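Local coordinates for protein HTH-type transcriptional regulator PrpR (Mycobacterium tuberculosis, PDB 6D2S) that regulates, as a DNA-binding transcription factor, the expression of enzymes that break down short-chain fatty acids through the glyoxylate and methylcitrate cycles, at residues A[141-144]-A[145-149]; A[43-46]-A[47-51]; A[172-176]-A[177-181]. One frame throughout, in Å; residues are numbered along the deposited sequence.

Interaction 1 (A[141-144]-A[145-149]); sequences FHRA and AEQLR
The imidazole ring of His142 and the carboxylate of Glu146 stand side by side, their planes turned 43° against each other, one turn apart near the Schellman-capped end of helix 138-147 in the IrrE N-terminal-like domain. Glu146 CG approaches the ring obliquely, 4.0 Å from His142 CE1. The polar ends do not bond: His142 NE2 and Glu146 OE2 are 4.1 Å apart, and each has a partner elsewhere, Arg179 O for NE2 in a probable hydrogen bond and the hydroxyl of Tyr150 for OE2, while Glu146 OE1 forms a salt bridge with Lys274. With CG anti to the backbone N (chi1 -178°), the histidine leans along the helix toward its C-terminal end, which brings CE1 up to Glu146 CG. A second pair of the same spacing lies at the surface, where the flat amide of Gln147 lies beside the aliphatic part of Arg143; the arginine is modelled in two conformers, so this contact is tentative.

Behind these side chains run ordinary helical i to i+4 bonds, from Ala145 N to Phe141 O through Leu148 N to Ala144 O. Leu148 then leaves helical backbone angles, and Arg149, with a positive phi of 51°, turns the chain so that Tyr150 N reaches Ala145 O. On the buried side Ala144 meets helix 152-159, while Ala145 and Phe141 meet helix 163-170, joining three helices of the domain. The Schellman turn is completed by Arg149 N, which donates to Glu146 O over 3.2 Å.

Interaction 2 (A[43-46]-A[47-51]); sequences LAEL and MRDRF
Met47 meets Leu43 one turn earlier, its N bonded to Leu43 O at 2.8 Å and its CG lying against the same oxygen. The methionine chain then bends at chi2 and chi3 and leads off to Ile91 and Leu95 of helix 84-99, where Leu43 also rests on Ile91. Arg48 follows with its N on Ala44 O, and its CB touches the carbonyl oxygens of Ala44 and Glu45 before the extended chain runs outward.

At Asp49 two acidic groups come together. CG stands beside the backbone N (chi1 -76°), which sets the carboxylate over the preceding turn, with OD2 3.6 Å from Glu45 CG. Glu45 OE1 is 4.0 Å from Asp49 OD2 and the carboxylate planes are 45° apart; such like charges would be expected to repel somewhat, at a spot exposed to solvent. This is the C-terminal part of helix 39-51, which packs on helices 84-99 and 116-135 and whose Ala44 and Met47 touch strand 54-58 of the small mixed sheet.

Arg50 donates its N to Leu46 O at 2.8 Å, and its CB lies alongside Leu46 CD1, while Leu46 itself reaches Phe134 and Met34. In the final turn the helix widens to its pi-type form. Arg50 CG sits 3.7 Å above one face of the Phe51 ring, offset toward the rim, and Phe51 also packs on Leu95.

Interaction 3 (A[172-176]-A[177-181]); sequences TLQRP and RQRGI
This is a tight hairpin-like loop, held by backbone bonds around a type II beta turn from Arg175 to Gln178, and it joins helix 163-170 to strand 183-189, the first strand of the five-stranded antiparallel sheet. The turn closes where Gln178 N donates to Arg175 O at 2.9 Å. Pro176 takes the second position and Arg177, with a phi of 73°, the third. Further in, Gly180 N donates to Leu173 O, also at 2.9 Å, and Arg179 CA adds a CA-H...O contact to the same oxygen. Leu173, the centre of an inverse gamma turn, lays its CB against Gly180 N and CA, and its side chain packs on Tyr138 and Phe141 of helix 138-147.

On the outer side, Arg179 crosses Gln174, whose CG lies at the guanidinium edge, 3.9 Å from Arg179 NH2. The bend at chi3 (75°) turns the guanidinium so that NE and NH2 come beside Gln174 CG. Gln174 NE2 is bound to the carbonyl oxygens of Asn15 and Ser171, and its side chain touches Ser199, about 7 Å from the sodium ion that Asn15 and Ser199 bind. Gln174 OE1 lies 2.7 Å from a water that also lies near Ile181 O. Arg175 anchors the turn to the N-terminal helical region through salt bridges to Glu26 and Asp22 and a bond to Tyr17. A second water lies in the plane of its guanidinium, at the edge, accepting from Arg175 NH1 and donating to Gln178 OE1 at 2.5 Å.

Along the chain the order is interaction 2, interaction 1, interaction 3. Interactions 1 and 3 are neighbours, their centres 12 Å apart, although helix 138-147 belongs to the IrrE N-terminal-like domain and the loop 172-181 to the C-terminal domain of the short-chain fatty acyl-CoA regulator family. They touch directly, through the probable His142-Arg179 hydrogen bond and apolar packing, so the helical part is fastened to the chain entering the five-stranded sheet. Interaction 2, on helix 39-51, stands apart, about 29 and 30 Å from the other two between centres, beside the small mixed sheet. The chain comprises these two domains of a longer protein, and all three contacts are structural packing within it.

Interaction 1 (A[141-144]-A[145-149])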
ATOM      1  N   PHE A 141     -11.315  -3.464  -6.294  1.00 12.54           N
ATOM      2  CA  PHE A 141     -10.955  -2.297  -5.499  1.00 13.91           C
ATOM      3  C   PHE A 141     -11.265  -1.005  -6.246  1.00 12.58           C
ATOM      4  O   PHE A 141     -11.803  -0.049  -5.664  1.00 12.18           O
ATOM      5  CB  PHE A 141      -9.470  -2.368  -5.131  1.00  9.58           C
ATOM      6  CG  PHE A 141      -9.006  -1.227  -4.282  1.00 10.75           C
ATOM      7  CD1 PHE A 141      -9.374  -1.149  -2.945  1.00 12.51           C
ATOM      8  CD2 PHE A 141      -8.183  -0.229  -4.819  1.00 11.66           C
ATOM      9  CE1 PHE A 141      -8.945  -0.080  -2.148  1.00 13.00           C
ATOM     10  CE2 PHE A 141      -7.751   0.830  -4.032  1.00 14.22           C
ATOM     11  CZ  PHE A 141      -8.136   0.910  -2.698  1.00 13.72           C
ATOM     12  N   HIS A 142     -10.936  -0.964  -7.539  1.00 11.77           N
ATOM     13  CA  HIS A 142     -11.239   0.212  -8.355  1.00 13.87           C
ATOM     14  C   HIS A 142     -12.733   0.483  -8.372  1.00 15.14           C
ATOM     15  O   HIS A 142     -13.172   1.625  -8.172  1.00 14.31           O
ATOM     16  CB  HIS A 142     -10.702   0.006  -9.777  1.00 11.65           C
ATOM     17  CG  HIS A 142     -10.916   1.179 -10.686  1.00 17.64           C
ATOM     18  ND1 HIS A 142     -12.050   1.326 -11.458  1.00 27.65           N
ATOM     19  CD2 HIS A 142     -10.137   2.252 -10.954  1.00 26.82           C
ATOM     20  CE1 HIS A 142     -11.961   2.445 -12.158  1.00 29.77           C
ATOM     21  NE2 HIS A 142     -10.805   3.021 -11.878  1.00 23.53           N
ATOM     22  N   ARG A 143     -13.533  -0.567  -8.607  1.00 12.52           N
ATOM     23  CA  ARG A 143     -14.984  -0.410  -8.588  0.55 16.34           C
ATOM     24  C   ARG A 143     -15.461   0.099  -7.233  1.00 16.14           C
ATOM     25  O   ARG A 143     -16.332   0.976  -7.167  1.00 18.17           O
ATOM     26  CB  ARG A 143     -15.656  -1.740  -8.940  0.55 17.44           C
ATOM     27  CG  ARG A 143     -17.177  -1.705  -8.967  0.55 26.58           C
ATOM     28  CD  ARG A 143     -17.758  -3.029  -9.478  0.55 33.82           C
ATOM     29  NE  ARG A 143     -17.480  -4.161  -8.589  0.55 38.17           N
ATOM     30  CZ  ARG A 143     -16.569  -5.103  -8.825  0.55 41.37           C
ATOM     31  NH1 ARG A 143     -15.833  -5.062  -9.930  0.55 41.15           N
ATOM     32  NH2 ARG A 143     -16.393  -6.093  -7.956  0.55 38.90           N
ATOM     33  N   ALA A 144     -14.895  -0.427  -6.145  1.00 14.32           N
ATOM     34  CA  ALA A 144     -15.306   0.009  -4.812  1.00 16.51           C
ATOM     35  C   ALA A 144     -14.910   1.455  -4.561  1.00 15.10           C
ATOM     36  O   ALA A 144     -15.670   2.217  -3.949  1.00 15.39           O
ATOM     37  CB  ALA A 144     -14.689  -0.900  -3.744  1.00 15.76           C
ATOM     38  N   ALA A 145     -13.717   1.851  -5.012  1.00 11.86           N
ATOM     39  CA  ALA A 145     -13.308   3.239  -4.837  1.00 11.79           C
ATOM     40  C   ALA A 145     -14.259   4.182  -5.564  1.00 19.48           C
ATOM     41  O   ALA A 145     -14.650   5.229  -5.027  1.00 18.34           O
ATOM     42  CB  ALA A 145     -11.869   3.428  -5.323  1.00 14.15           C
ATOM     43  N   GLU A 146     -14.671   3.826  -6.780  1.00 16.15           N
ATOM     44  CA  GLU A 146     -15.597   4.715  -7.473  1.00 16.38           C
ATOM     45  C   GLU A 146     -16.940   4.770  -6.758  1.00 19.10           C
ATOM     46  O   GLU A 146     -17.512   5.854  -6.590  1.00 20.93           O
ATOM     47  CB  GLU A 146     -15.757   4.295  -8.937  1.00 19.47           C
ATOM     48  CG  GLU A 146     -14.480   4.476  -9.774  1.00 25.01           C
ATOM     49  CD  GLU A 146     -14.161   5.937 -10.146  1.00 40.81           C
ATOM     50  OE1 GLU A 146     -15.081   6.792 -10.143  1.00 43.73           O
ATOM     51  OE2 GLU A 146     -12.977   6.229 -10.453  1.00 37.63           O
ATOM     52  N   GLN A 147     -17.454   3.626  -6.304  1.00 15.88           N
ATOM     53  CA  GLN A 147     -18.787   3.619  -5.705  1.00 20.07           C
ATOM     54  C   GLN A 147     -18.809   4.197  -4.297  1.00 17.67           C
ATOM     55  O   GLN A 147     -19.869   4.641  -3.839  1.00 21.17           O
ATOM     56  CB  GLN A 147     -19.343   2.197  -5.691  1.00 26.18           C
ATOM     57  CG  GLN A 147     -19.535   1.640  -7.095  1.00 33.53           C
ATOM     58  CD  GLN A 147     -20.049   0.226  -7.087  1.00 45.21           C
ATOM     59  OE1 GLN A 147     -20.274  -0.357  -6.025  1.00 45.35           O
ATOM     60  NE2 GLN A 147     -20.239  -0.343  -8.276  1.00 54.17           N
ATOM     61  N   LEU A 148     -17.674   4.201  -3.602  1.00 15.54           N
ATOM     62  CA  LEU A 148     -17.560   4.849  -2.305  1.00 15.65           C
ATOM     63  C   LEU A 148     -16.949   6.237  -2.406  1.00 16.78           C
ATOM     64  O   LEU A 148     -16.597   6.825  -1.376  1.00 15.71           O
ATOM     65  CB  LEU A 148     -16.727   3.984  -1.359  1.00 14.28           C
ATOM     66  CG  LEU A 148     -17.442   2.718  -0.870  1.00 14.68           C
ATOM     67  CD1 LEU A 148     -16.473   1.842  -0.064  1.00 15.65           C
ATOM     68  CD2 LEU A 148     -18.674   3.062  -0.050  1.00 22.07           C
ATOM     69  N   ARG A 149     -16.796   6.758  -3.626  1.00 14.71           N
ATOM     70  CA  ARG A 149     -16.256   8.096  -3.851  1.00 14.73           C
ATOM     71  C   ARG A 149     -14.937   8.281  -3.109  1.00 15.20           C
ATOM     72  O   ARG A 149     -14.680   9.314  -2.483  1.00 14.72           O
ATOM     73  CB  ARG A 149     -17.278   9.171  -3.458  1.00 15.77           C
ATOM     74  CG  ARG A 149     -18.588   9.100  -4.246  1.00 21.08           C
ATOM     75  CD  ARG A 149     -18.302   9.128  -5.741  1.00 27.32           C
ATOM     76  NE  ARG A 149     -19.490   9.401  -6.545  1.00 27.83           N
ATOM     77  CZ  ARG A 149     -19.536   9.269  -7.867  1.00 33.77           C
ATOM     78  NH1 ARG A 149     -18.461   8.848  -8.526  1.00 35.51           N
ATOM     79  NH2 ARG A 149     -20.648   9.554  -8.531  1.00 30.36           N
TER

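Interaction 2 (A[43-46]-A[47-51])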
ATOM      1  N   LEU A  43      -5.875 -17.125   2.835  1.00 15.92           N
ATOM      2  CA  LEU A  43      -4.485 -17.176   2.394  1.00 18.51           C
ATOM      3  C   LEU A  43      -3.728 -18.309   3.072  1.00 14.62           C
ATOM      4  O   LEU A  43      -2.868 -18.943   2.453  1.00 16.76           O
ATOM      5  CB  LEU A  43      -3.798 -15.836   2.666  1.00 17.75           C
ATOM      6  CG  LEU A  43      -3.919 -14.850   1.498  1.00 16.02           C
ATOM      7  CD1 LEU A  43      -3.673 -13.420   1.965  1.00 19.30           C
ATOM      8  CD2 LEU A  43      -2.919 -15.230   0.404  1.00 18.39           C
ATOM      9  N   ALA A  44      -4.005 -18.559   4.351  1.00 15.08           N
ATOM     10  CA  ALA A  44      -3.345 -19.680   5.024  1.00 15.49           C
ATOM     11  C   ALA A  44      -3.672 -21.000   4.333  1.00 21.74           C
ATOM     12  O   ALA A  44      -2.807 -21.875   4.198  1.00 21.22           O
ATOM     13  CB  ALA A  44      -3.761 -19.732   6.499  1.00 16.60           C
ATOM     14  N   GLU A  45      -4.923 -21.161   3.898  1.00 18.66           N
ATOM     15  CA  GLU A  45      -5.314 -22.353   3.150  1.00 21.47           C
ATOM     16  C   GLU A  45      -4.585 -22.429   1.814  1.00 20.63           C
ATOM     17  O   GLU A  45      -4.077 -23.491   1.437  1.00 20.38           O
ATOM     18  CB  GLU A  45      -6.833 -22.360   2.939  1.00 25.48           C
ATOM     19  CG  GLU A  45      -7.369 -23.619   2.282  1.00 42.14           C
ATOM     20  CD  GLU A  45      -8.880 -23.591   2.114  1.00 56.18           C
ATOM     21  OE1 GLU A  45      -9.359 -23.643   0.960  1.00 61.64           O
ATOM     22  OE2 GLU A  45      -9.589 -23.509   3.140  1.00 60.81           O
ATOM     23  N   LEU A  46      -4.541 -21.314   1.073  1.00 18.95           N
ATOM     24  CA  LEU A  46      -3.811 -21.297  -0.194  1.00 20.39           C
ATOM     25  C   LEU A  46      -2.342 -21.659   0.014  1.00 18.26           C
ATOM     26  O   LEU A  46      -1.774 -22.463  -0.738  1.00 18.34           O
ATOM     27  CB  LEU A  46      -3.945 -19.918  -0.853  1.00 21.36           C
ATOM     28  CG  LEU A  46      -3.222 -19.644  -2.170  1.00 25.18           C
ATOM     29  CD1 LEU A  46      -3.630 -20.658  -3.216  1.00 27.41           C
ATOM     30  CD2 LEU A  46      -3.524 -18.220  -2.657  1.00 27.55           C
ATOM     31  N   MET A  47      -1.710 -21.081   1.039  1.00 16.42           N
ATOM     32  CA  MET A  47      -0.292 -21.359   1.271  1.00 17.12           C
ATOM     33  C   MET A  47      -0.053 -22.839   1.527  1.00 16.27           C
ATOM     34  O   MET A  47       0.920 -23.416   1.025  1.00 18.46           O
ATOM     35  CB  MET A  47       0.225 -20.522   2.444  1.00 16.34           C
ATOM     36  CG  MET A  47       0.338 -19.044   2.099  1.00 16.91           C
ATOM     37  SD  MET A  47       1.721 -18.769   0.971  1.00 22.49           S
ATOM     38  CE  MET A  47       2.994 -18.259   2.125  1.00 27.02           C
ATOM     39  N   ARG A  48      -0.933 -23.471   2.310  1.00 17.03           N
ATOM     40  CA  ARG A  48      -0.833 -24.905   2.566  1.00 18.30           C
ATOM     41  C   ARG A  48      -1.064 -25.712   1.291  1.00 21.85           C
ATOM     42  O   ARG A  48      -0.291 -26.622   0.963  1.00 21.55           O
ATOM     43  CB  ARG A  48      -1.862 -25.286   3.639  1.00 21.42           C
ATOM     44  CG  ARG A  48      -1.740 -26.655   4.233  1.00 37.02           C
ATOM     45  CD  ARG A  48      -2.697 -26.774   5.425  1.00 39.36           C
ATOM     46  NE  ARG A  48      -2.739 -28.134   5.943  1.00 43.83           N
ATOM     47  CZ  ARG A  48      -3.556 -29.073   5.488  1.00 43.40           C
ATOM     48  NH1 ARG A  48      -4.406 -28.789   4.507  1.00 44.09           N
ATOM     49  NH2 ARG A  48      -3.518 -30.292   6.010  1.00 46.22           N
ATOM     50  N   ASP A  49      -2.135 -25.390   0.564  1.00 21.77           N
ATOM     51  CA  ASP A  49      -2.546 -26.190  -0.589  1.00 27.31           C
ATOM     52  C   ASP A  49      -1.539 -26.096  -1.727  1.00 29.23           C
ATOM     53  O   ASP A  49      -1.228 -27.102  -2.374  1.00 29.86           O
ATOM     54  CB  ASP A  49      -3.916 -25.721  -1.077  1.00 28.29           C
ATOM     55  CG  ASP A  49      -5.055 -26.201  -0.195  1.00 41.22           C
ATOM     56  OD1 ASP A  49      -4.815 -27.032   0.706  1.00 38.97           O
ATOM     57  OD2 ASP A  49      -6.198 -25.733  -0.409  1.00 51.27           O
ATOM     58  N   ARG A  50      -1.035 -24.896  -1.996  1.00 23.21           N
ATOM     59  CA  ARG A  50      -0.218 -24.645  -3.174  1.00 26.88           C
ATOM     60  C   ARG A  50       1.272 -24.823  -2.919  1.00 32.64           C
ATOM     61  O   ARG A  50       1.992 -25.271  -3.817  1.00 29.86           O
ATOM     62  CB  ARG A  50      -0.491 -23.228  -3.684  1.00 30.44           C
ATOM     63  CG  ARG A  50       0.143 -22.883  -5.016  1.00 39.83           C
ATOM     64  CD  ARG A  50      -0.083 -21.414  -5.337  1.00 50.69           C
ATOM     65  NE  ARG A  50       0.387 -21.049  -6.668  1.00 54.95           N
ATOM     66  CZ  ARG A  50      -0.412 -20.817  -7.703  1.00 59.71           C
ATOM     67  NH1 ARG A  50      -1.728 -20.909  -7.559  1.00 57.97           N
ATOM     68  NH2 ARG A  50       0.105 -20.487  -8.878  1.00 62.77           N
ATOM     69  N   PHE A  51       1.758 -24.493  -1.714  1.00 26.83           N
ATOM     70  CA  PHE A  51       3.186 -24.558  -1.418  1.00 23.56           C
ATOM     71  C   PHE A  51       3.546 -25.472  -0.266  1.00 29.48           C
ATOM     72  O   PHE A  51       4.739 -25.699  -0.033  1.00 35.79           O
ATOM     73  CB  PHE A  51       3.733 -23.156  -1.115  1.00 30.30           C
ATOM     74  CG  PHE A  51       3.526 -22.197  -2.225  1.00 28.71           C
ATOM     75  CD1 PHE A  51       2.450 -21.326  -2.216  1.00 24.91           C
ATOM     76  CD2 PHE A  51       4.384 -22.188  -3.309  1.00 34.84           C
ATOM     77  CE1 PHE A  51       2.247 -20.457  -3.258  1.00 30.94           C
ATOM     78  CE2 PHE A  51       4.186 -21.319  -4.352  1.00 32.83           C
ATOM     79  CZ  PHE A  51       3.117 -20.454  -4.334  1.00 28.27           C
TER

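Interaction 3 (A[172-176]-A[177-181])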
ATOM      1  N   THR A 172      -1.616   3.371  -6.664  1.00 10.92           N
ATOM      2  CA  THR A 172      -1.121   2.440  -7.674  1.00 10.60           C
ATOM      3  C   THR A 172      -2.094   2.221  -8.827  1.00 11.12           C
ATOM      4  O   THR A 172      -1.815   1.383  -9.687  1.00 10.51           O
ATOM      5  CB  THR A 172      -0.798   1.061  -7.056  1.00 12.70           C
ATOM      6  OG1 THR A 172      -2.012   0.420  -6.610  1.00 11.69           O
ATOM      7  CG2 THR A 172       0.185   1.196  -5.887  1.00 13.19           C
ATOM      8  N   LEU A 173      -3.241   2.907  -8.858  1.00 10.68           N
ATOM      9  CA  LEU A 173      -4.284   2.585  -9.839  1.00 10.75           C
ATOM     10  C   LEU A 173      -3.978   3.227 -11.195  1.00 14.67           C
ATOM     11  O   LEU A 173      -4.715   4.072 -11.704  1.00 11.46           O
ATOM     12  CB  LEU A 173      -5.662   3.005  -9.325  1.00 11.00           C
ATOM     13  CG  LEU A 173      -6.084   2.320  -8.022  1.00 10.39           C
ATOM     14  CD1 LEU A 173      -7.526   2.663  -7.673  1.00 10.96           C
ATOM     15  CD2 LEU A 173      -5.885   0.792  -8.088  1.00 10.61           C
ATOM     16  N   GLN A 174      -2.859   2.792 -11.787  1.00 11.15           N
ATOM     17  CA  GLN A 174      -2.447   3.247 -13.111  1.00 11.62           C
ATOM     18  C   GLN A 174      -2.468   2.127 -14.155  1.00 13.11           C
ATOM     19  O   GLN A 174      -1.708   2.164 -15.128  1.00 12.96           O
ATOM     20  CB  GLN A 174      -1.058   3.891 -13.049  1.00 13.63           C
ATOM     21  CG  GLN A 174      -1.070   5.335 -12.537  1.00 12.90           C
ATOM     22  CD  GLN A 174      -1.327   5.424 -11.036  1.00 13.04           C
ATOM     23  OE1 GLN A 174      -2.332   5.979 -10.601  1.00 15.20           O
ATOM     24  NE2 GLN A 174      -0.417   4.872 -10.240  1.00 13.45           N
ATOM     25  N   ARG A 175      -3.339   1.145 -13.990  1.00 10.73           N
ATOM     26  CA  ARG A 175      -3.442   0.093 -15.003  1.00 12.68           C
ATOM     27  C   ARG A 175      -3.963   0.703 -16.300  1.00 15.82           C
ATOM     28  O   ARG A 175      -4.988   1.395 -16.285  1.00 15.56           O
ATOM     29  CB  ARG A 175      -4.375  -1.034 -14.539  1.00 13.22           C
ATOM     30  CG  ARG A 175      -4.584  -2.139 -15.593  1.00 15.11           C
ATOM     31  CD  ARG A 175      -5.461  -3.283 -15.044  1.00 13.07           C
ATOM     32  NE  ARG A 175      -4.809  -4.039 -13.974  1.00 11.27           N
ATOM     33  CZ  ARG A 175      -5.395  -5.038 -13.320  1.00 11.79           C
ATOM     34  NH1 ARG A 175      -6.647  -5.384 -13.636  1.00 14.25           N
ATOM     35  NH2 ARG A 175      -4.746  -5.686 -12.358  1.00 15.10           N
ATOM     36  N   PRO A 176      -3.290   0.485 -17.429  1.00 19.06           N
ATOM     37  CA  PRO A 176      -3.738   1.112 -18.677  1.00 22.18           C
ATOM     38  C   PRO A 176      -5.186   0.745 -18.971  1.00 17.57           C
ATOM     39  O   PRO A 176      -5.600  -0.406 -18.819  1.00 18.91           O
ATOM     40  CB  PRO A 176      -2.773   0.548 -19.726  1.00 22.11           C
ATOM     41  CG  PRO A 176      -1.518   0.229 -18.934  1.00 21.66           C
ATOM     42  CD  PRO A 176      -2.033  -0.269 -17.598  1.00 16.26           C
ATOM     43  N   ARG A 177      -5.967   1.752 -19.325  1.00 18.37           N
ATOM     44  CA  ARG A 177      -7.374   1.653 -19.685  0.50 18.45           C
ATOM     45  C   ARG A 177      -8.270   1.390 -18.482  1.00 19.28           C
ATOM     46  O   ARG A 177      -9.490   1.256 -18.654  1.00 20.20           O
ATOM     47  CB  ARG A 177      -7.617   0.583 -20.762  0.50 20.31           C
ATOM     48  CG  ARG A 177      -6.891   0.899 -22.071  0.50 17.75           C
ATOM     49  CD  ARG A 177      -7.152  -0.134 -23.171  0.50 18.50           C
ATOM     50  NE  ARG A 177      -6.437   0.228 -24.392  0.50 22.72           N
ATOM     51  CZ  ARG A 177      -5.173  -0.105 -24.636  0.50 21.41           C
ATOM     52  NH1 ARG A 177      -4.494  -0.816 -23.747  0.50 24.05           N
ATOM     53  NH2 ARG A 177      -4.585   0.272 -25.762  0.50 21.95           N
ATOM     54  N   GLN A 178      -7.730   1.328 -17.263  1.00 12.41           N
ATOM     55  CA  GLN A 178      -8.593   1.260 -16.088  1.00 15.70           C
ATOM     56  C   GLN A 178      -7.972   2.050 -14.936  1.00 16.42           C
ATOM     57  O   GLN A 178      -7.809   1.564 -13.824  1.00 14.26           O
ATOM     58  CB  GLN A 178      -8.900  -0.173 -15.650  1.00 20.65           C
ATOM     59  CG  GLN A 178     -10.019  -0.158 -14.597  1.00 27.67           C
ATOM     60  CD  GLN A 178     -10.631  -1.510 -14.279  1.00 40.64           C
ATOM     61  OE1 GLN A 178     -10.368  -2.517 -14.944  1.00 43.77           O
ATOM     62  NE2 GLN A 178     -11.470  -1.533 -13.247  1.00 39.09           N
ATOM     63  N   ARG A 179      -7.650   3.314 -15.197  1.00 14.25           N
ATOM     64  CA  ARG A 179      -6.991   4.129 -14.188  1.00 13.14           C
ATOM     65  C   ARG A 179      -7.987   4.653 -13.156  1.00 14.87           C
ATOM     66  O   ARG A 179      -9.153   4.926 -13.465  1.00 17.36           O
ATOM     67  CB  ARG A 179      -6.270   5.312 -14.854  1.00 17.83           C
ATOM     68  CG  ARG A 179      -5.148   4.864 -15.785  1.00 24.70           C
ATOM     69  CD  ARG A 179      -4.426   6.026 -16.430  1.00 37.09           C
ATOM     70  NE  ARG A 179      -3.538   6.694 -15.486  1.00 44.55           N
ATOM     71  CZ  ARG A 179      -3.717   7.927 -15.025  1.00 48.82           C
ATOM     72  NH1 ARG A 179      -4.756   8.647 -15.428  1.00 56.88           N
ATOM     73  NH2 ARG A 179      -2.848   8.444 -14.168  1.00 44.58           N
ATOM     74  N   GLY A 180      -7.514   4.772 -11.911  1.00 13.48           N
ATOM     75  CA  GLY A 180      -8.191   5.559 -10.900  1.00 12.35           C
ATOM     76  C   GLY A 180      -7.731   7.009 -10.947  1.00 12.62           C
ATOM     77  O   GLY A 180      -6.953   7.420 -11.810  1.00 12.66           O
ATOM     78  N   ILE A 181      -8.239   7.799 -10.006  1.00 14.36           N
ATOM     79  CA  ILE A 181      -7.734   9.177  -9.884  1.00 16.64           C
ATOM     80  C   ILE A 181      -6.222   9.143  -9.706  1.00 15.45           C
ATOM     81  O   ILE A 181      -5.716   8.359  -8.879  1.00 14.11           O
ATOM     82  CB  ILE A 181      -8.393   9.889  -8.695  1.00 14.78           C
ATOM     83  CG1 ILE A 181      -9.888  10.074  -8.943  1.00 19.65           C
ATOM     84  CG2 ILE A 181      -7.666  11.211  -8.413  1.00 15.90           C
ATOM     85  CD1 ILE A 181     -10.669  10.555  -7.700  1.00 17.70           C
TER
HETATM   86  O   HOH W   1      -2.970   7.260  -8.283  1.00 17.11           O
HETATM   87  O   HOH W   2      -8.675  -4.139 -15.807  1.00 28.55           O